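Local coordinates for protein ribonucleoside-diphosphate reductase (Pseudomonas aeruginosa, PDB 5IM3) that probably catalyses the reduction of ribonucleoside diphosphates to deoxyribonucleotides for DNA synthesis, under allosteric control by bound nucleotides such as dATP, at residues A851-A863 against A873-G885. Residues are numbered along the deposited sequence; the frame is centred on the assembly and turned at random.
Sequences AFEVETRWIVEAA and AQSLNLYIAGASG
Thr856 and Tyr879 join a helix and a strand that pack nearly antiparallel within the C-terminal part of the ribonucleotide reductase barrel domain: the axes of 856-863 and 878-881 are 8.5 Å apart at closest approach. Thr856 OG1 donates to Tyr879 O at 2.8 Å, tilted 30° from the carbonyl plane. With OG1 beside its own backbone N (chi1 -50°), CG2 is directed to Leu878 CD2, which also meets Val860 CG2. Toward the helix's C-terminal side the packing is aliphatic: Ile859 CG2 touches Leu876 CD1, and Ala863 CB lies 3.6 Å from Leu876 CD2. Ala851 and Phe852, just ahead of the helix, meet the Tyr879 ring in two ways. The edge of Tyr879 turns to the face of Phe852 in a T-shaped pair, centroids 5.6 Å apart and planes at 86°, while Ala851 CB sits over the centre of the Tyr879 ring, 3.8 Å from that ring's centroid, in a CH-pi contact. Beyond this aromatic pair, Tyr879 OH is hydrogen-bonded to Glu786 OE1, and Arg907 of strand 906-909, the parallel neighbour of 878-881, touches both side chains. Phe852 receives Tyr879 CB over a face, offset toward the rim, while its CE1 edge atom lies 3.7 Å from Ile880 O.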
loop_
_atom_site.group_PDB
_atom_site.type_symbol
_atom_site.label_atom_id
_atom_site.label_comp_id
_atom_site.label_asym_id
_atom_site.label_seq_id
_atom_site.Cartn_x
_atom_site.Cartn_y
_atom_site.Cartn_z
ATOM N N ALA A 851 -7.354 29.888 -4.251
ATOM C CA ALA A 851 -8.247 29.254 -3.285
ATOM C C ALA A 851 -7.555 28.157 -2.479
ATOM O O ALA A 851 -7.789 28.023 -1.276
ATOM C CB ALA A 851 -9.463 28.686 -4.011
ATOM N N PHE A 852 -6.710 27.348 -3.125
ATOM C CA PHE A 852 -6.072 26.239 -2.426
ATOM C C PHE A 852 -4.810 26.640 -1.676
ATOM O O PHE A 852 -4.245 25.801 -0.967
ATOM C CB PHE A 852 -5.742 25.110 -3.404
ATOM C CG PHE A 852 -6.857 24.123 -3.566
ATOM C CD1 PHE A 852 -7.237 23.318 -2.506
ATOM C CD2 PHE A 852 -7.525 23.997 -4.771
ATOM C CE1 PHE A 852 -8.261 22.411 -2.640
ATOM C CE2 PHE A 852 -8.552 23.088 -4.913
ATOM C CZ PHE A 852 -8.922 22.294 -3.846
ATOM N N GLU A 853 -4.354 27.886 -1.804
ATOM C CA GLU A 853 -3.221 28.373 -1.022
ATOM C C GLU A 853 -3.633 29.516 -0.100
ATOM O O GLU A 853 -2.785 30.291 0.343
ATOM C CB GLU A 853 -2.058 28.784 -1.936
ATOM C CG GLU A 853 -2.451 29.400 -3.272
ATOM C CD GLU A 853 -1.398 29.234 -4.348
ATOM O OE1 GLU A 853 -0.692 28.202 -4.348
ATOM O OE2 GLU A 853 -1.292 30.126 -5.209
ATOM N N VAL A 854 -4.926 29.626 0.201
ATOM C CA VAL A 854 -5.426 30.418 1.319
ATOM C C VAL A 854 -5.890 29.444 2.392
ATOM O O VAL A 854 -6.666 28.522 2.106
ATOM C CB VAL A 854 -6.575 31.354 0.901
ATOM C CG1 VAL A 854 -7.117 32.101 2.116
ATOM C CG2 VAL A 854 -6.109 32.342 -0.156
ATOM N N GLU A 855 -5.422 29.645 3.620
ATOM C CA GLU A 855 -5.807 28.755 4.703
ATOM C C GLU A 855 -7.311 28.826 4.933
ATOM O O GLU A 855 -7.917 29.901 4.876
ATOM C CB GLU A 855 -5.052 29.112 5.980
ATOM C CG GLU A 855 -3.550 28.937 5.867
ATOM C CD GLU A 855 -2.848 29.155 7.185
ATOM O OE1 GLU A 855 -3.227 28.486 8.170
ATOM O OE2 GLU A 855 -1.926 29.997 7.244
ATOM N N THR A 856 -7.910 27.664 5.189
ATOM C CA THR A 856 -9.363 27.572 5.280
ATOM C C THR A 856 -9.916 28.439 6.403
ATOM O O THR A 856 -11.049 28.922 6.312
ATOM C CB THR A 856 -9.768 26.111 5.479
ATOM O OG1 THR A 856 -9.115 25.301 4.493
ATOM C CG2 THR A 856 -11.273 25.937 5.344
ATOM N N ARG A 857 -9.133 28.655 7.461
ATOM C CA ARG A 857 -9.620 29.427 8.602
ATOM C C ARG A 857 -10.012 30.848 8.209
ATOM O O ARG A 857 -10.916 31.429 8.819
ATOM C CB ARG A 857 -8.563 29.452 9.707
ATOM C CG ARG A 857 -7.174 29.874 9.254
ATOM C CD ARG A 857 -6.201 29.850 10.423
ATOM N NE ARG A 857 -4.811 30.002 9.998
ATOM C CZ ARG A 857 -4.134 31.148 10.003
ATOM N NH1 ARG A 857 -4.706 32.274 10.413
ATOM N NH2 ARG A 857 -2.872 31.171 9.596
ATOM N N TRP A 858 -9.347 31.431 7.208
ATOM C CA TRP A 858 -9.729 32.769 6.762
ATOM C C TRP A 858 -11.118 32.765 6.137
ATOM O O TRP A 858 -11.917 33.676 6.379
ATOM C CB TRP A 858 -8.702 33.312 5.768
ATOM C CG TRP A 858 -7.326 33.458 6.330
ATOM C CD1 TRP A 858 -6.236 32.697 6.028
ATOM C CD2 TRP A 858 -6.883 34.430 7.288
ATOM N NE1 TRP A 858 -5.146 33.129 6.740
ATOM C CE2 TRP A 858 -5.516 34.191 7.521
ATOM C CE3 TRP A 858 -7.511 35.475 7.972
ATOM C CZ2 TRP A 858 -4.764 34.959 8.408
ATOM C CZ3 TRP A 858 -6.763 36.235 8.856
ATOM C CH2 TRP A 858 -5.403 35.975 9.063
ATOM N N ILE A 859 -11.423 31.746 5.329
ATOM C CA ILE A 859 -12.718 31.681 4.657
ATOM C C ILE A 859 -13.833 31.440 5.667
ATOM O O ILE A 859 -14.943 31.969 5.525
ATOM C CB ILE A 859 -12.695 30.587 3.571
ATOM C CG1 ILE A 859 -11.485 30.763 2.647
ATOM C CG2 ILE A 859 -13.980 30.608 2.755
ATOM C CD1 ILE A 859 -11.420 32.104 1.960
ATOM N N VAL A 860 -13.563 30.633 6.695
ATOM C CA VAL A 860 -14.574 30.352 7.709
ATOM C C VAL A 860 -14.827 31.586 8.565
ATOM O O VAL A 860 -15.978 31.975 8.796
ATOM C CB VAL A 860 -14.144 29.149 8.567
ATOM C CG1 VAL A 860 -15.089 28.961 9.748
ATOM C CG2 VAL A 860 -14.092 27.889 7.717
ATOM N N GLU A 861 -13.755 32.213 9.061
ATOM C CA GLU A 861 -13.913 33.383 9.920
ATOM C C GLU A 861 -14.601 34.523 9.181
ATOM O O GLU A 861 -15.414 35.250 9.764
ATOM C CB GLU A 861 -12.553 33.838 10.448
ATOM C CG GLU A 861 -12.214 33.304 11.829
ATOM C CD GLU A 861 -13.135 33.850 12.903
ATOM O OE1 GLU A 861 -13.822 34.862 12.642
ATOM O OE2 GLU A 861 -13.177 33.263 14.005
ATOM N N ALA A 862 -14.279 34.701 7.899
ATOM C CA ALA A 862 -14.954 35.718 7.103
ATOM C C ALA A 862 -16.440 35.411 6.985
ATOM O O ALA A 862 -17.289 36.288 7.182
ATOM C CB ALA A 862 -14.313 35.807 5.719
ATOM N N ALA A 863 -16.774 34.159 6.662
ATOM C CA ALA A 863 -18.175 33.770 6.569
ATOM C C ALA A 863 -18.870 33.918 7.916
ATOM O O ALA A 863 -20.040 34.311 7.978
ATOM C CB ALA A 863 -18.286 32.336 6.057
ATOM N N ALA A 873 -28.659 32.357 5.129
ATOM C CA ALA A 873 -27.329 31.763 5.233
ATOM C C ALA A 873 -26.512 32.198 4.018
ATOM O O ALA A 873 -26.823 33.190 3.350
ATOM C CB ALA A 873 -27.443 30.238 5.376
ATOM N N GLN A 874 -25.441 31.459 3.725
ATOM C CA GLN A 874 -24.588 31.756 2.583
ATOM C C GLN A 874 -23.943 30.472 2.083
ATOM O O GLN A 874 -23.498 29.641 2.881
ATOM C CB GLN A 874 -23.507 32.786 2.947
ATOM C CG GLN A 874 -22.668 32.418 4.155
ATOM C CD GLN A 874 -21.867 33.591 4.691
ATOM O OE1 GLN A 874 -21.066 34.198 3.975
ATOM N NE2 GLN A 874 -22.086 33.922 5.959
ATOM N N SER A 875 -23.901 30.318 0.761
ATOM C CA SER A 875 -23.259 29.158 0.151
ATOM C C SER A 875 -21.748 29.265 0.313
ATOM O O SER A 875 -21.121 30.177 -0.236
ATOM C CB SER A 875 -23.634 29.062 -1.324
ATOM O OG SER A 875 -25.030 28.938 -1.475
ATOM N N LEU A 876 -21.164 28.332 1.057
ATOM C CA LEU A 876 -19.768 28.426 1.475
ATOM C C LEU A 876 -19.014 27.184 1.017
ATOM O O LEU A 876 -19.049 26.148 1.686
ATOM C CB LEU A 876 -19.670 28.592 2.986
ATOM C CG LEU A 876 -18.261 28.861 3.516
ATOM C CD1 LEU A 876 -17.728 30.187 2.985
ATOM C CD2 LEU A 876 -18.258 28.847 5.034
ATOM N N ASN A 877 -18.323 27.290 -0.113
ATOM C CA ASN A 877 -17.388 26.254 -0.515
ATOM C C ASN A 877 -16.106 26.378 0.296
ATOM O O ASN A 877 -15.648 27.484 0.597
ATOM C CB ASN A 877 -17.081 26.355 -2.006
ATOM C CG ASN A 877 -18.281 26.037 -2.863
ATOM O OD1 ASN A 877 -19.052 25.127 -2.559
ATOM N ND2 ASN A 877 -18.457 26.797 -3.934
ATOM N N LEU A 878 -15.540 25.239 0.673
ATOM C CA LEU A 878 -14.303 25.202 1.433
ATOM C C LEU A 878 -13.239 24.462 0.640
ATOM O O LEU A 878 -13.513 23.428 0.021
ATOM C CB LEU A 878 -14.508 24.541 2.797
ATOM C CG LEU A 878 -15.347 25.344 3.796
ATOM C CD1 LEU A 878 -15.481 24.576 5.096
ATOM C CD2 LEU A 878 -14.744 26.716 4.062
ATOM N N TYR A 879 -12.029 25.015 0.655
ATOM C CA TYR A 879 -10.896 24.474 -0.082
ATOM C C TYR A 879 -9.834 24.051 0.920
ATOM O O TYR A 879 -9.410 24.854 1.756
ATOM C CB TYR A 879 -10.348 25.508 -1.065
ATOM C CG TYR A 879 -11.399 26.010 -2.023
ATOM C CD1 TYR A 879 -12.250 27.048 -1.668
ATOM C CD2 TYR A 879 -11.551 25.437 -3.277
ATOM C CE1 TYR A 879 -13.219 27.505 -2.539
ATOM C CE2 TYR A 879 -12.515 25.890 -4.155
ATOM C CZ TYR A 879 -13.346 26.920 -3.780
ATOM O OH TYR A 879 -14.308 27.366 -4.656
ATOM N N ILE A 880 -9.419 22.792 0.845
ATOM C CA ILE A 880 -8.493 22.219 1.807
ATOM C C ILE A 880 -7.435 21.448 1.036
ATOM O O ILE A 880 -7.741 20.430 0.402
ATOM C CB ILE A 880 -9.198 21.308 2.820
ATOM C CG1 ILE A 880 -10.208 22.123 3.635
ATOM C CG2 ILE A 880 -8.167 20.632 3.723
ATOM C CD1 ILE A 880 -10.960 21.327 4.679
ATOM N N ALA A 881 -6.199 21.932 1.082
ATOM C CA ALA A 881 -5.056 21.162 0.625
ATOM C C ALA A 881 -4.436 20.435 1.812
ATOM O O ALA A 881 -4.570 20.860 2.963
ATOM C CB ALA A 881 -4.024 22.064 -0.050
ATOM N N GLY A 882 -3.762 19.328 1.521
ATOM C CA GLY A 882 -3.250 18.464 2.567
ATOM C C GLY A 882 -4.168 17.282 2.782
ATOM O O GLY A 882 -3.709 16.142 2.906
ATOM N N ALA A 883 -5.471 17.556 2.827
ATOM C CA ALA A 883 -6.511 16.534 2.903
ATOM C C ALA A 883 -6.188 15.439 3.910
ATOM O O ALA A 883 -5.562 14.431 3.567
ATOM C CB ALA A 883 -6.746 15.910 1.528
ATOM N N SER A 884 -6.617 15.633 5.153
ATOM C CA SER A 884 -6.577 14.590 6.165
ATOM C C SER A 884 -7.879 14.642 6.949
ATOM O O SER A 884 -8.512 15.696 7.054
ATOM C CB SER A 884 -5.381 14.755 7.113
ATOM O OG SER A 884 -5.473 15.970 7.836
ATOM N N GLY A 885 -8.288 13.488 7.477
ATOM C CA GLY A 885 -9.429 13.473 8.374
ATOM C C GLY A 885 -9.235 14.389 9.565
ATOM O O GLY A 885 -10.193 14.999 10.049
#